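Local coordinates for protein putative decarboxylase involved in desferrioxamine biosynthesis (Erwinia amylovora, PDB 5O5C) that probably decarboxylates lysine with the help of pyridoxal 5'-phosphate, as a step in the biosynthesis of the siderophore desferrioxamine, at residues I165-G169 against G170-N174; S376-T379 against T380-F383. All blocks are in the same frame, centred on the assembly; numbering follows the deposited sequence.

Contact 1: I165-G169 against G170-N174; sequences IFTSG and GTQSN. With PLP (pyridoxal-5'-phosphate), chain H.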
ATOM      1  N   ILE B 165       4.589   9.969  -7.764  1.00 23.07           N
ATOM      2  CA  ILE B 165       4.831   8.590  -7.435  1.00 25.06           C
ATOM      3  C   ILE B 165       3.500   7.896  -7.121  1.00 24.33           C
ATOM      4  O   ILE B 165       2.557   8.521  -6.685  1.00 27.61           O
ATOM      5  CB  ILE B 165       5.828   8.535  -6.266  1.00 24.35           C
ATOM      6  CG1 ILE B 165       6.075   7.121  -5.814  1.00 26.34           C
ATOM      7  CG2 ILE B 165       5.363   9.369  -5.100  1.00 26.53           C
ATOM      8  CD1 ILE B 165       7.003   6.370  -6.697  1.00 24.53           C
ATOM      9  N   PHE B 166       3.423   6.604  -7.388  1.00 24.45           N
ATOM     10  CA  PHE B 166       2.268   5.858  -6.995  1.00 22.96           C
ATOM     11  C   PHE B 166       2.478   5.403  -5.531  1.00 22.33           C
ATOM     12  O   PHE B 166       3.550   4.905  -5.143  1.00 21.13           O
ATOM     13  CB  PHE B 166       2.026   4.706  -7.931  1.00 24.29           C
ATOM     14  CG  PHE B 166       1.210   5.049  -9.151  1.00 23.86           C
ATOM     15  CD1 PHE B 166       1.804   5.588 -10.283  1.00 24.55           C
ATOM     16  CD2 PHE B 166      -0.161   4.742  -9.202  1.00 26.35           C
ATOM     17  CE1 PHE B 166       1.051   5.903 -11.411  1.00 23.38           C
ATOM     18  CE2 PHE B 166      -0.923   5.045 -10.337  1.00 22.60           C
ATOM     19  CZ  PHE B 166      -0.318   5.606 -11.442  1.00 24.36           C
ATOM     20  N   THR B 167       1.414   5.532  -4.753  1.00 22.28           N
ATOM     21  CA  THR B 167       1.353   5.114  -3.359  1.00 22.17           C
ATOM     22  C   THR B 167       0.199   4.183  -3.133  1.00 20.88           C
ATOM     23  O   THR B 167      -0.541   3.926  -4.046  1.00 19.18           O
ATOM     24  CB  THR B 167       1.009   6.302  -2.501  1.00 21.72           C
ATOM     25  OG1 THR B 167      -0.283   6.740  -2.893  1.00 21.30           O
ATOM     26  CG2 THR B 167       2.004   7.402  -2.724  1.00 26.51           C
ATOM     27  N   SER B 168      -0.029   3.774  -1.873  1.00 21.33           N
ATOM     28  CA  SER B 168      -1.091   2.838  -1.567  1.00 20.08           C
ATOM     29  C   SER B 168      -2.424   3.446  -1.746  1.00 22.12           C
ATOM     30  O   SER B 168      -3.419   2.741  -1.919  1.00 24.03           O
ATOM     31  CB  SER B 168      -0.996   2.287  -0.151  1.00 19.23           C
ATOM     32  OG  SER B 168      -0.887   3.215   0.878  1.00 15.20           O
ATOM     33  N   GLY B 169      -2.456   4.768  -1.653  1.00 22.81           N
ATOM     34  CA  GLY B 169      -3.664   5.509  -1.791  1.00 18.25           C
ATOM     35  C   GLY B 169      -3.527   6.838  -1.109  1.00 17.61           C
ATOM     36  O   GLY B 169      -2.428   7.282  -0.655  1.00 13.94           O
ATOM     37  N   GLY B 170      -4.699   7.442  -1.030  1.00 16.74           N
ATOM     38  CA  GLY B 170      -4.924   8.801  -0.658  1.00 16.82           C
ATOM     39  C   GLY B 170      -4.399   9.200   0.655  1.00 16.98           C
ATOM     40  O   GLY B 170      -3.850  10.276   0.759  1.00 14.98           O
ATOM     41  N   THR B 171      -4.617   8.343   1.656  1.00 17.07           N
ATOM     42  CA  THR B 171      -3.995   8.467   2.921  1.00 18.10           C
ATOM     43  C   THR B 171      -2.448   8.614   2.912  1.00 16.42           C
ATOM     44  O   THR B 171      -1.949   9.465   3.581  1.00 17.12           O
ATOM     45  CB  THR B 171      -4.437   7.325   3.839  1.00 18.49           C
ATOM     46  OG1 THR B 171      -5.872   7.236   3.823  1.00 17.91           O
ATOM     47  CG2 THR B 171      -3.889   7.525   5.244  1.00 16.87           C
ATOM     48  N   GLN B 172      -1.715   7.737   2.249  1.00 17.24           N
ATOM     49  CA  GLN B 172      -0.261   7.831   2.178  1.00 18.27           C
ATOM     50  C   GLN B 172       0.168   9.037   1.329  1.00 18.58           C
ATOM     51  O   GLN B 172       1.146   9.688   1.634  1.00 15.85           O
ATOM     52  CB  GLN B 172       0.321   6.537   1.602  1.00 20.39           C
ATOM     53  CG  GLN B 172       1.809   6.466   1.469  1.00 21.40           C
ATOM     54  CD  GLN B 172       2.227   5.273   0.617  1.00 23.19           C
ATOM     55  OE1 GLN B 172       1.606   4.266   0.655  1.00 25.24           O
ATOM     56  NE2 GLN B 172       3.221   5.446  -0.228  1.00 29.85           N
ATOM     57  N   SER B 173      -0.577   9.358   0.274  1.00 18.40           N
ATOM     58  CA  SER B 173      -0.277  10.598  -0.488  1.00 19.18           C
ATOM     59  C   SER B 173      -0.379  11.875   0.392  1.00 20.12           C
ATOM     60  O   SER B 173       0.533  12.771   0.336  1.00 19.76           O
ATOM     61  CB  SER B 173      -1.192  10.659  -1.692  1.00 18.96           C
ATOM     62  OG  SER B 173      -1.057   9.416  -2.425  1.00 19.87           O
ATOM     63  N   ASN B 174      -1.429  11.927   1.225  1.00 18.61           N
ATOM     64  CA  ASN B 174      -1.629  13.044   2.165  1.00 19.37           C
ATOM     65  C   ASN B 174      -0.558  13.061   3.218  1.00 19.97           C
ATOM     66  O   ASN B 174      -0.135  14.129   3.619  1.00 20.53           O
ATOM     67  CB  ASN B 174      -3.011  13.077   2.809  1.00 19.28           C
ATOM     68  CG  ASN B 174      -4.096  13.583   1.869  1.00 19.53           C
ATOM     69  OD1 ASN B 174      -3.807  14.201   0.834  1.00 17.95           O
ATOM     70  ND2 ASN B 174      -5.347  13.356   2.239  1.00 19.09           N
TER
HETATM   71  N1  PLP H 601      -8.750  12.473   0.622  1.00 35.64           N
HETATM   72  C2  PLP H 601     -10.045  12.533   0.249  1.00 36.73           C
HETATM   73  C2A PLP H 601     -10.630  13.810  -0.277  1.00 35.63           C
HETATM   74  C3  PLP H 601     -10.867  11.319   0.351  1.00 37.96           C
HETATM   75  O3  PLP H 601     -12.192  11.315  -0.012  1.00 41.45           O
HETATM   76  C4  PLP H 601     -10.179  10.108   0.861  1.00 37.02           C
HETATM   77  C4A PLP H 601     -10.915   8.844   1.078  1.00 39.68           C
HETATM   78  C5  PLP H 601      -8.765  10.174   1.236  1.00 36.93           C
HETATM   79  C6  PLP H 601      -8.125  11.391   1.114  1.00 36.16           C
HETATM   80  C5A PLP H 601      -8.069   8.942   1.770  1.00 37.44           C
HETATM   81  O4P PLP H 601      -7.946   8.092   0.618  1.00 39.86           O
HETATM   82  P   PLP H 601      -7.485   6.544   0.597  1.00 38.91           P
HETATM   83  O1P PLP H 601      -8.648   5.801   1.172  1.00 40.94           O
HETATM   84  O2P PLP H 601      -7.334   6.233  -0.870  1.00 40.13           O
HETATM   85  O3P PLP H 601      -6.233   6.356   1.378  1.00 36.33           O
HETATM   86  O   HOH W   1       5.056   4.937  -2.856  1.00 31.69           O
HETATM   87  O   HOH W   2      -2.613   5.044   1.736  1.00 40.18           O
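With CG of Gln-172 opposite the backbone N (chi1 -180°) and an extended chain beyond it, the side chain runs back alongside Ser-168, whose OG turns in between N and C (chi1 52°) to meet it, until its amide lies against Thr-167. The residues form the turn from strand 163-167 into helix 170-189, the glycine-rich phosphate-binding loop of a fold-type I PLP enzyme. The amide oxygen OE1 of Gln-172 takes two bonds: Ser-168 OG at 2.7 Å, tilted slightly from the carbonyl plane, and Ser-168 N at 3.1 Å, well above it. Its NE2 packs on Thr-167 CB at 3.3 Å and is probably also held by Gln-378, so both ends fix the amide's rotation. A water joins Ser-168 OG to Gln-172 N. The hydroxyls of Thr-167 and Ser-173 lie 2.8 Å apart, OG1 to OG. Gly-169 holds the N-cap position, and its O accepts from Ser-173 N in the first helical bond. The helix start thus presents its N-H groups to the cofactor: Gly-170 N binds O2P at 2.9 Å. The N-terminal end of the helix probably helps to stabilise the phosphate's negative charge. Thr-171 grips O3P twice, through its OG1 and, almost straight at 176°, through its N, each at 2.6 Å.

Contact 2: S376-T379 against T380-F383; sequences SIQT and TRRF. With PLP (pyridoxal-5'-phosphate), chain G.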
ATOM      1  N   SER B 376       9.691   7.687  -2.839  1.00 23.28           N
ATOM      2  CA  SER B 376       8.630   6.902  -2.197  1.00 21.69           C
ATOM      3  C   SER B 376       8.947   6.781  -0.752  1.00 19.84           C
ATOM      4  O   SER B 376      10.125   6.866  -0.392  1.00 21.15           O
ATOM      5  CB  SER B 376       8.579   5.517  -2.845  1.00 20.53           C
ATOM      6  OG  SER B 376       7.485   4.726  -2.398  1.00 20.01           O
ATOM      7  N   ILE B 377       7.903   6.620   0.076  1.00 20.66           N
ATOM      8  CA  ILE B 377       8.012   6.221   1.455  1.00 21.90           C
ATOM      9  C   ILE B 377       7.696   4.726   1.666  1.00 23.55           C
ATOM     10  O   ILE B 377       7.663   4.244   2.813  1.00 25.55           O
ATOM     11  CB  ILE B 377       7.199   7.128   2.466  1.00 23.56           C
ATOM     12  CG1 ILE B 377       5.748   7.208   2.113  1.00 22.40           C
ATOM     13  CG2 ILE B 377       7.822   8.515   2.622  1.00 25.51           C
ATOM     14  CD1 ILE B 377       4.854   7.196   3.308  1.00 23.57           C
ATOM     15  N   GLN B 378       7.475   3.996   0.574  1.00 23.46           N
ATOM     16  CA  GLN B 378       7.457   2.537   0.588  1.00 24.80           C
ATOM     17  C   GLN B 378       8.795   2.019   0.027  1.00 25.88           C
ATOM     18  O   GLN B 378       9.558   2.759  -0.628  1.00 19.94           O
ATOM     19  CB  GLN B 378       6.320   2.030  -0.318  1.00 27.43           C
ATOM     20  CG  GLN B 378       4.895   2.453   0.079  1.00 30.01           C
ATOM     21  CD  GLN B 378       3.832   2.128  -0.974  1.00 31.29           C
ATOM     22  OE1 GLN B 378       3.572   2.901  -1.871  1.00 35.34           O
ATOM     23  NE2 GLN B 378       3.198   1.010  -0.831  1.00 37.04           N
ATOM     24  N   THR B 379       9.024   0.724   0.228  1.00 24.55           N
ATOM     25  CA  THR B 379      10.073   0.025  -0.433  1.00 22.25           C
ATOM     26  C   THR B 379       9.497  -0.868  -1.555  1.00 19.23           C
ATOM     27  O   THR B 379       9.140  -0.379  -2.597  1.00 16.87           O
ATOM     28  CB  THR B 379      11.003  -0.677   0.583  1.00 24.21           C
ATOM     29  OG1 THR B 379      11.373   0.227   1.650  1.00 24.67           O
ATOM     30  CG2 THR B 379      12.328  -1.096  -0.136  1.00 24.80           C
ATOM     31  N   THR B 380       9.343  -2.163  -1.330  1.00 18.20           N
ATOM     32  CA  THR B 380       8.679  -3.026  -2.248  1.00 18.15           C
ATOM     33  C   THR B 380       7.292  -2.494  -2.642  1.00 19.52           C
ATOM     34  O   THR B 380       6.468  -2.215  -1.778  1.00 22.75           O
ATOM     35  CB  THR B 380       8.507  -4.403  -1.612  1.00 16.62           C
ATOM     36  OG1 THR B 380       9.781  -4.937  -1.440  1.00 14.34           O
ATOM     37  CG2 THR B 380       7.723  -5.324  -2.476  1.00 17.66           C
ATOM     38  N   ARG B 381       7.053  -2.369  -3.928  1.00 19.95           N
ATOM     39  CA  ARG B 381       5.833  -1.765  -4.404  1.00 21.31           C
ATOM     40  C   ARG B 381       5.367  -2.402  -5.711  1.00 19.76           C
ATOM     41  O   ARG B 381       6.142  -2.599  -6.597  1.00 20.96           O
ATOM     42  CB  ARG B 381       6.024  -0.276  -4.565  1.00 24.52           C
ATOM     43  CG  ARG B 381       4.740   0.508  -4.686  1.00 27.45           C
ATOM     44  CD  ARG B 381       5.060   2.000  -4.768  1.00 34.54           C
ATOM     45  NE  ARG B 381       5.295   2.441  -6.153  1.00 38.85           N
ATOM     46  CZ  ARG B 381       6.434   2.904  -6.643  1.00 43.36           C
ATOM     47  NH1 ARG B 381       7.553   2.960  -5.916  1.00 55.81           N
ATOM     48  NH2 ARG B 381       6.472   3.286  -7.904  1.00 46.25           N
ATOM     49  N   ARG B 382       4.087  -2.684  -5.788  1.00 20.28           N
ATOM     50  CA  ARG B 382       3.468  -3.384  -6.889  1.00 18.91           C
ATOM     51  C   ARG B 382       3.168  -2.433  -8.045  1.00 18.72           C
ATOM     52  O   ARG B 382       3.124  -1.232  -7.888  1.00 18.37           O
ATOM     53  CB  ARG B 382       2.223  -4.135  -6.386  1.00 22.54           C
ATOM     54  CG  ARG B 382       0.964  -3.298  -6.167  1.00 24.14           C
ATOM     55  CD  ARG B 382      -0.120  -4.042  -5.442  1.00 30.27           C
ATOM     56  NE  ARG B 382      -0.575  -5.190  -6.172  1.00 34.71           N
ATOM     57  CZ  ARG B 382      -1.687  -5.308  -6.908  1.00 40.64           C
ATOM     58  NH1 ARG B 382      -2.577  -4.335  -7.044  1.00 42.77           N
ATOM     59  NH2 ARG B 382      -1.906  -6.471  -7.525  1.00 46.05           N
ATOM     60  N   PHE B 383       3.041  -2.979  -9.227  1.00 18.56           N
ATOM     61  CA  PHE B 383       2.952  -2.207 -10.480  1.00 18.87           C
ATOM     62  C   PHE B 383       1.527  -1.673 -10.734  1.00 20.65           C
ATOM     63  O   PHE B 383       0.860  -1.980 -11.731  1.00 19.56           O
ATOM     64  CB  PHE B 383       3.431  -3.108 -11.587  1.00 21.85           C
ATOM     65  CG  PHE B 383       3.587  -2.476 -12.946  1.00 23.19           C
ATOM     66  CD1 PHE B 383       3.611  -1.106 -13.165  1.00 23.82           C
ATOM     67  CD2 PHE B 383       3.726  -3.325 -14.039  1.00 24.07           C
ATOM     68  CE1 PHE B 383       3.739  -0.596 -14.449  1.00 25.30           C
ATOM     69  CE2 PHE B 383       3.864  -2.814 -15.316  1.00 26.26           C
ATOM     70  CZ  PHE B 383       3.868  -1.454 -15.518  1.00 24.51           C
TER
HETATM   71  N1  PLP G 601      12.972  -5.395   6.761  1.00 42.59           N
HETATM   72  C2  PLP G 601      13.721  -6.360   6.166  1.00 38.66           C
HETATM   73  C2A PLP G 601      14.594  -7.277   6.968  1.00 38.46           C
HETATM   74  C3  PLP G 601      13.657  -6.560   4.713  1.00 40.19           C
HETATM   75  O3  PLP G 601      14.424  -7.532   4.141  1.00 40.99           O
HETATM   76  C4  PLP G 601      12.776  -5.650   3.939  1.00 39.52           C
HETATM   77  C4A PLP G 601      12.642  -5.787   2.467  1.00 40.13           C
HETATM   78  C5  PLP G 601      12.010  -4.621   4.706  1.00 41.78           C
HETATM   79  C6  PLP G 601      12.144  -4.565   6.096  1.00 38.77           C
HETATM   80  C5A PLP G 601      11.069  -3.672   3.985  1.00 41.75           C
HETATM   81  O4P PLP G 601       9.944  -4.401   3.478  1.00 42.46           O
HETATM   82  P   PLP G 601       9.225  -4.008   2.086  1.00 40.88           P
HETATM   83  O1P PLP G 601       8.209  -5.122   1.936  1.00 39.15           O
HETATM   84  O2P PLP G 601       8.625  -2.655   2.392  1.00 35.94           O
HETATM   85  O3P PLP G 601      10.289  -4.030   1.037  1.00 41.49           O
HETATM   86  O   HOH W   3       8.621   2.108  -3.605  1.00 57.88           O
HETATM   87  O   HOH W   4       6.940  -1.212   0.943  1.00 40.03           O
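From Ser-376 to Phe-383 the chain is irregular and turns over Thr-379 and Thr-380, Thr-379 at phi/psi -105/-100°, which directs the N-H of Thr-380 to a PLP phosphate. Ahead of the turn Ser-376 OG accepts from Gln-378 N at 3.1 Å, an ST turn. Arg-381, extended as far as CD, crosses the side chain of Gln-378 at about a right angle, CD 3.4 Å from OE1 of Gln-378, which is probably bonded to Gln-172 of the same chain; the bend at chi3 (88°) then directs the guanidinium. At the guanidinium edge, in its plane, a water accepts from Arg-381 NH1 and donates to both Thr-379 O and Ser-376 OG. A second water links Thr-379 N, Thr-380 O and phosphate O2P. Thr-380 holds O3P through OG1 at 2.7 Å and, more loosely, through N at 3.2 Å. This PLP sits in the second subunit's pocket, where Thr-171 of that subunit bonds to Thr-379 OG1, so the loop completes an active site across the dimer interface. Along the chain it follows strand 339-343 and leads into helix 385-394; Arg-381 forms a salt bridge with Glu-145 of helix 140-156, while Ile-377 packs on helix 170-189.

How the contacts relate
Contacts 1 and 2 lie with their centres about 10 Å apart and touch directly, yet within one chain they serve different cofactors. The 170-174 helix start holds the phosphate of its own subunit's PLP, whereas Thr-380 reaches the PLP of the second subunit; by the dimer's symmetry each phosphate is therefore held by contact 1 of one chain and contact 2 of the other. Inside the chain the two are tied by a probable hydrogen bond from Gln-172 NE2 to Gln-378 OE1, 3.0 Å. Arg-381 NE also packs 3.2 Å from Phe-166 O. One subunit's phosphate loop is thus joined to the loop that reaches into its partner's pocket.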